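Local coordinates for protein subtilase cytotoxin, subunit B (Escherichia coli, PDB 3DWA) that probably binds host-cell glycans, including one that humans do not make, as the pentameric receptor-binding part of an AB5 toxin, at residues S41-W53 with W83-L97. Residues are numbered along the deposited sequence; the frame is centred on the assembly and turned at random.
Sequences SISACSMKNSSVW and WTYPPFVKALTSNAL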
loop_
_atom_site.group_PDB
_atom_site.type_symbol
_atom_site.label_atom_id
_atom_site.label_comp_id
_atom_site.label_asym_id
_atom_site.label_seq_id
_atom_site.Cartn_x
_atom_site.Cartn_y
_atom_site.Cartn_z
ATOM N N SER C 41 12.912 0.976 -27.048
ATOM C CA SER C 41 12.223 1.584 -25.910
ATOM C C SER C 41 10.775 1.955 -26.199
ATOM O O SER C 41 10.459 2.463 -27.265
ATOM C CB SER C 41 12.975 2.853 -25.481
ATOM O OG SER C 41 14.134 2.564 -24.684
ATOM N N ILE C 42 9.905 1.711 -25.221
ATOM C CA ILE C 42 8.528 2.215 -25.209
ATOM C C ILE C 42 8.373 3.043 -23.911
ATOM O O ILE C 42 8.972 2.705 -22.881
ATOM C CB ILE C 42 7.489 1.016 -25.295
ATOM C CG1 ILE C 42 6.022 1.420 -24.961
ATOM C CG2 ILE C 42 7.903 -0.143 -24.359
ATOM C CD1 ILE C 42 5.324 2.331 -26.003
ATOM N N SER C 43 7.625 4.137 -23.983
ATOM C CA SER C 43 7.339 4.970 -22.829
ATOM C C SER C 43 5.832 5.159 -22.829
ATOM O O SER C 43 5.201 5.177 -23.880
ATOM C CB SER C 43 7.988 6.361 -22.911
ATOM O OG SER C 43 9.408 6.318 -23.029
ATOM N N ALA C 44 5.280 5.292 -21.639
ATOM C CA ALA C 44 3.867 5.554 -21.451
ATOM C C ALA C 44 3.686 6.177 -20.064
ATOM O O ALA C 44 4.352 5.748 -19.122
ATOM C CB ALA C 44 3.091 4.221 -21.571
ATOM N N CYS C 45 2.813 7.189 -19.946
ATOM C CA CYS C 45 2.489 7.845 -18.683
ATOM C C CYS C 45 1.018 7.659 -18.253
ATOM O O CYS C 45 0.136 7.583 -19.087
ATOM C CB CYS C 45 2.741 9.368 -18.756
ATOM S SG CYS C 45 4.339 9.796 -19.438
ATOM N N SER C 46 0.769 7.638 -16.945
ATOM C CA SER C 46 -0.592 7.710 -16.422
ATOM C C SER C 46 -0.690 8.984 -15.559
ATOM O O SER C 46 0.226 9.302 -14.778
ATOM C CB SER C 46 -0.921 6.442 -15.612
ATOM O OG SER C 46 -2.208 6.510 -14.993
HETATM N N MSE C 47 -1.788 9.714 -15.723
HETATM C CA MSE C 47 -2.063 10.894 -14.943
HETATM C C MSE C 47 -3.364 10.719 -14.167
HETATM O O MSE C 47 -4.356 10.200 -14.700
HETATM C CB MSE C 47 -2.180 12.114 -15.846
HETATM C CG MSE C 47 -2.499 13.421 -15.103
HETATM SE SE MSE C 47 -2.210 14.834 -16.427
HETATM C CE MSE C 47 -0.551 14.140 -17.292
ATOM N N LYS C 48 -3.344 11.131 -12.903
ATOM C CA LYS C 48 -4.501 10.962 -12.027
ATOM C C LYS C 48 -5.588 11.980 -12.390
ATOM O O LYS C 48 -5.285 13.140 -12.615
ATOM C CB LYS C 48 -4.072 11.130 -10.568
ATOM C CG LYS C 48 -5.094 10.685 -9.549
ATOM C CD LYS C 48 -4.550 10.943 -8.152
ATOM C CE LYS C 48 -5.509 10.609 -7.020
ATOM N NZ LYS C 48 -4.969 11.204 -5.716
ATOM N N ASN C 49 -6.843 11.534 -12.423
ATOM C CA ASN C 49 -7.989 12.385 -12.817
ATOM C C ASN C 49 -7.865 13.079 -14.192
ATOM O O ASN C 49 -8.523 14.086 -14.446
ATOM C CB ASN C 49 -8.285 13.467 -11.750
ATOM C CG ASN C 49 -8.449 12.892 -10.332
ATOM O OD1 ASN C 49 -7.904 13.449 -9.351
ATOM N ND2 ASN C 49 -9.186 11.786 -10.219
ATOM N N SER C 50 -7.013 12.567 -15.067
ATOM C CA SER C 50 -6.894 13.115 -16.423
ATOM C C SER C 50 -8.228 12.947 -17.173
ATOM O O SER C 50 -9.302 12.691 -16.561
ATOM C CB SER C 50 -5.798 12.358 -17.189
ATOM O OG SER C 50 -6.147 10.987 -17.390
ATOM N N SER C 51 -8.141 13.067 -18.498
ATOM C CA SER C 51 -9.166 12.632 -19.416
ATOM C C SER C 51 -9.602 11.188 -19.129
ATOM O O SER C 51 -9.937 10.858 -17.994
ATOM C CB SER C 51 -8.664 12.795 -20.872
ATOM O OG SER C 51 -9.662 12.460 -21.845
ATOM N N VAL C 52 -9.598 10.341 -20.154
ATOM C CA VAL C 52 -10.370 9.092 -20.145
ATOM C C VAL C 52 -9.703 7.894 -19.414
ATOM O O VAL C 52 -10.402 7.057 -18.850
ATOM C CB VAL C 52 -10.904 8.789 -21.584
ATOM C CG1 VAL C 52 -10.126 9.624 -22.639
ATOM C CG2 VAL C 52 -10.885 7.312 -21.931
ATOM N N TRP C 53 -8.372 7.852 -19.368
ATOM C CA TRP C 53 -7.644 6.789 -18.630
ATOM C C TRP C 53 -7.241 7.137 -17.165
ATOM O O TRP C 53 -6.559 6.335 -16.494
ATOM C CB TRP C 53 -6.420 6.323 -19.432
ATOM C CG TRP C 53 -6.774 5.969 -20.832
ATOM C CD1 TRP C 53 -6.539 6.732 -21.959
ATOM C CD2 TRP C 53 -7.463 4.798 -21.278
ATOM N NE1 TRP C 53 -7.016 6.082 -23.080
ATOM C CE2 TRP C 53 -7.587 4.896 -22.696
ATOM C CE3 TRP C 53 -7.941 3.650 -20.637
ATOM C CZ2 TRP C 53 -8.181 3.901 -23.463
ATOM C CZ3 TRP C 53 -8.554 2.659 -21.410
ATOM C CH2 TRP C 53 -8.642 2.783 -22.809
ATOM N N TRP C 83 -1.454 12.747 -24.349
ATOM C CA TRP C 83 -0.924 13.956 -23.704
ATOM C C TRP C 83 -0.571 14.964 -24.793
ATOM O O TRP C 83 -0.057 14.564 -25.841
ATOM C CB TRP C 83 0.268 13.623 -22.785
ATOM C CG TRP C 83 -0.027 12.372 -21.957
ATOM C CD1 TRP C 83 0.651 11.194 -21.984
ATOM C CD2 TRP C 83 -1.111 12.189 -21.038
ATOM N NE1 TRP C 83 0.071 10.291 -21.121
ATOM C CE2 TRP C 83 -1.020 10.872 -20.539
ATOM C CE3 TRP C 83 -2.148 13.017 -20.574
ATOM C CZ2 TRP C 83 -1.937 10.356 -19.616
ATOM C CZ3 TRP C 83 -3.050 12.499 -19.661
ATOM C CH2 TRP C 83 -2.935 11.179 -19.194
ATOM N N THR C 84 -0.847 16.248 -24.545
ATOM C CA THR C 84 -0.764 17.279 -25.606
ATOM C C THR C 84 0.181 18.452 -25.305
ATOM O O THR C 84 0.729 19.059 -26.234
ATOM C CB THR C 84 -2.160 17.823 -26.037
ATOM O OG1 THR C 84 -2.818 18.408 -24.917
ATOM C CG2 THR C 84 -3.031 16.717 -26.570
ATOM N N TYR C 85 0.399 18.757 -24.023
ATOM C CA TYR C 85 1.326 19.833 -23.645
ATOM C C TYR C 85 2.694 19.529 -24.285
ATOM O O TYR C 85 3.326 18.546 -23.927
ATOM C CB TYR C 85 1.402 19.968 -22.107
ATOM C CG TYR C 85 2.213 21.149 -21.597
ATOM C CD1 TYR C 85 1.861 22.463 -21.925
ATOM C CD2 TYR C 85 3.339 20.943 -20.782
ATOM C CE1 TYR C 85 2.618 23.547 -21.458
ATOM C CE2 TYR C 85 4.101 22.005 -20.309
ATOM C CZ TYR C 85 3.742 23.308 -20.655
ATOM O OH TYR C 85 4.508 24.352 -20.193
ATOM N N PRO C 86 3.147 20.387 -25.242
ATOM C CA PRO C 86 4.378 20.123 -26.020
ATOM C C PRO C 86 5.679 19.895 -25.217
ATOM O O PRO C 86 6.403 18.959 -25.525
ATOM C CB PRO C 86 4.489 21.350 -26.966
ATOM C CG PRO C 86 3.115 21.913 -27.031
ATOM C CD PRO C 86 2.516 21.661 -25.648
ATOM N N PRO C 87 5.995 20.747 -24.212
ATOM C CA PRO C 87 7.150 20.418 -23.379
ATOM C C PRO C 87 7.048 19.029 -22.701
ATOM O O PRO C 87 8.031 18.320 -22.581
ATOM C CB PRO C 87 7.156 21.548 -22.327
ATOM C CG PRO C 87 6.436 22.678 -22.983
ATOM C CD PRO C 87 5.376 22.027 -23.800
ATOM N N PHE C 88 5.860 18.658 -22.254
ATOM C CA PHE C 88 5.646 17.350 -21.636
ATOM C C PHE C 88 5.861 16.221 -22.649
ATOM O O PHE C 88 6.535 15.221 -22.352
ATOM C CB PHE C 88 4.253 17.282 -21.049
ATOM C CG PHE C 88 3.973 16.028 -20.273
ATOM C CD1 PHE C 88 3.999 16.053 -18.896
ATOM C CD2 PHE C 88 3.639 14.815 -20.926
ATOM C CE1 PHE C 88 3.718 14.892 -18.161
ATOM C CE2 PHE C 88 3.337 13.658 -20.183
ATOM C CZ PHE C 88 3.384 13.716 -18.786
ATOM N N VAL C 89 5.303 16.405 -23.844
ATOM C CA VAL C 89 5.445 15.426 -24.916
ATOM C C VAL C 89 6.912 15.255 -25.342
ATOM O O VAL C 89 7.337 14.132 -25.599
ATOM C CB VAL C 89 4.520 15.745 -26.091
ATOM C CG1 VAL C 89 4.781 14.813 -27.278
ATOM C CG2 VAL C 89 3.075 15.658 -25.650
ATOM N N LYS C 90 7.687 16.351 -25.348
ATOM C CA LYS C 90 9.110 16.315 -25.764
ATOM C C LYS C 90 10.012 15.580 -24.766
ATOM O O LYS C 90 10.861 14.769 -25.150
ATOM C CB LYS C 90 9.671 17.738 -25.957
ATOM C CG LYS C 90 11.132 17.731 -26.465
ATOM C CD LYS C 90 11.858 19.082 -26.383
ATOM C CE LYS C 90 11.762 19.822 -27.708
ATOM N NZ LYS C 90 10.332 20.240 -27.943
ATOM N N ALA C 91 9.841 15.913 -23.483
ATOM C CA ALA C 91 10.588 15.306 -22.400
ATOM C C ALA C 91 10.228 13.838 -22.193
ATOM O O ALA C 91 11.096 13.007 -21.902
ATOM C CB ALA C 91 10.361 16.106 -21.114
ATOM N N LEU C 92 8.943 13.533 -22.328
ATOM C CA LEU C 92 8.387 12.249 -21.907
ATOM C C LEU C 92 7.746 11.538 -23.088
ATOM O O LEU C 92 8.442 10.925 -23.877
ATOM C CB LEU C 92 7.400 12.439 -20.729
ATOM C CG LEU C 92 8.039 12.928 -19.423
ATOM C CD1 LEU C 92 6.942 13.332 -18.406
ATOM C CD2 LEU C 92 8.951 11.835 -18.844
ATOM N N THR C 93 6.423 11.620 -23.227
ATOM C CA THR C 93 5.731 10.912 -24.312
ATOM C C THR C 93 4.289 11.414 -24.414
ATOM O O THR C 93 3.773 11.992 -23.446
ATOM C CB THR C 93 5.769 9.360 -24.071
ATOM O OG1 THR C 93 5.054 8.690 -25.086
ATOM C CG2 THR C 93 5.157 8.972 -22.769
ATOM N N SER C 94 3.628 11.156 -25.555
ATOM C CA SER C 94 2.197 11.430 -25.667
ATOM C C SER C 94 1.369 10.225 -25.263
ATOM O O SER C 94 0.147 10.354 -25.152
ATOM C CB SER C 94 1.823 11.852 -27.104
ATOM O OG SER C 94 1.611 10.729 -27.944
ATOM N N ASN C 95 2.023 9.063 -25.063
ATOM C CA ASN C 95 1.336 7.803 -24.764
ATOM C C ASN C 95 0.721 7.744 -23.377
ATOM O O ASN C 95 1.410 7.949 -22.393
ATOM C CB ASN C 95 2.232 6.558 -24.937
ATOM C CG ASN C 95 2.818 6.413 -26.360
ATOM O OD1 ASN C 95 2.264 6.932 -27.339
ATOM N ND2 ASN C 95 3.974 5.734 -26.456
ATOM N N ALA C 96 -0.571 7.417 -23.309
ATOM C CA ALA C 96 -1.189 7.040 -22.047
ATOM C C ALA C 96 -0.964 5.566 -21.827
ATOM O O ALA C 96 -1.050 4.776 -22.760
ATOM C CB ALA C 96 -2.714 7.353 -22.058
ATOM N N LEU C 97 -0.658 5.200 -20.579
ATOM C CA LEU C 97 -0.655 3.812 -20.111
ATOM C C LEU C 97 -2.087 3.390 -19.804
ATOM O O LEU C 97 -2.797 4.061 -19.041
ATOM C CB LEU C 97 0.211 3.705 -18.833
ATOM C CG LEU C 97 0.441 2.290 -18.284
ATOM C CD1 LEU C 97 0.932 1.298 -19.356
ATOM C CD2 LEU C 97 1.344 2.306 -17.013
HETATM O O HOH W 1 10.335 8.824 -22.834
HETATM O O HOH W 2 -3.881 5.835 -17.036
#
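Cys-45 and Ala-96 form a single parallel bridge between the end of strand 41-47 and the start of strand 96-102, the pairing that closes the barrel of an OB fold, as in other AB5 toxin B subunits. Cys-45 N donates to Asn-95 O at 2.9 Å, and Leu-97 N returns a bond to Cys-45 O. On its other edge strand 41-47 pairs antiparallel with strand 27-35. The Asn-95 side chain extends the link: ND2 donates to Ser-43 O at 2.9 Å, keeping the acceptor close to its amide plane, while Thr-93 OG1 accepts from Asn-95 N in an ST turn.

The disulfide of Cys-45 with Cys-31 joins strands 41-47 and 27-35; its SG packs against Thr-93 CG2 at 3.5 Å and lies obliquely to the rings of Trp-83 and of Phe-88 in helix 86-91. That helix also meets a neighbouring subunit, whose Trp-2 ring touches Phe-88. Trp-83 NE1 points into the bridge and makes weak bonds to Cys-45 O and Asn-95 O, so each of these oxygens receives a backbone N-H and a weak indole N-H. The far end of the indole lies against the type II turn 47-50, with Trp-83 CH2 3.6 Å from Met-47 CB and Ser-50 CB in the ring plane at the edge. Beyond the bridge, one water accepts from Ser-46 OG and donates to Trp-53 O and Leu-97 O. The selenomethionine Met-47 runs alongside Trp-83 in the reverse sense; its bend at chi3 (-41°) turns CE over the indole, 4.0 Å from the centroid of the six-membered ring, as a CH-pi contact.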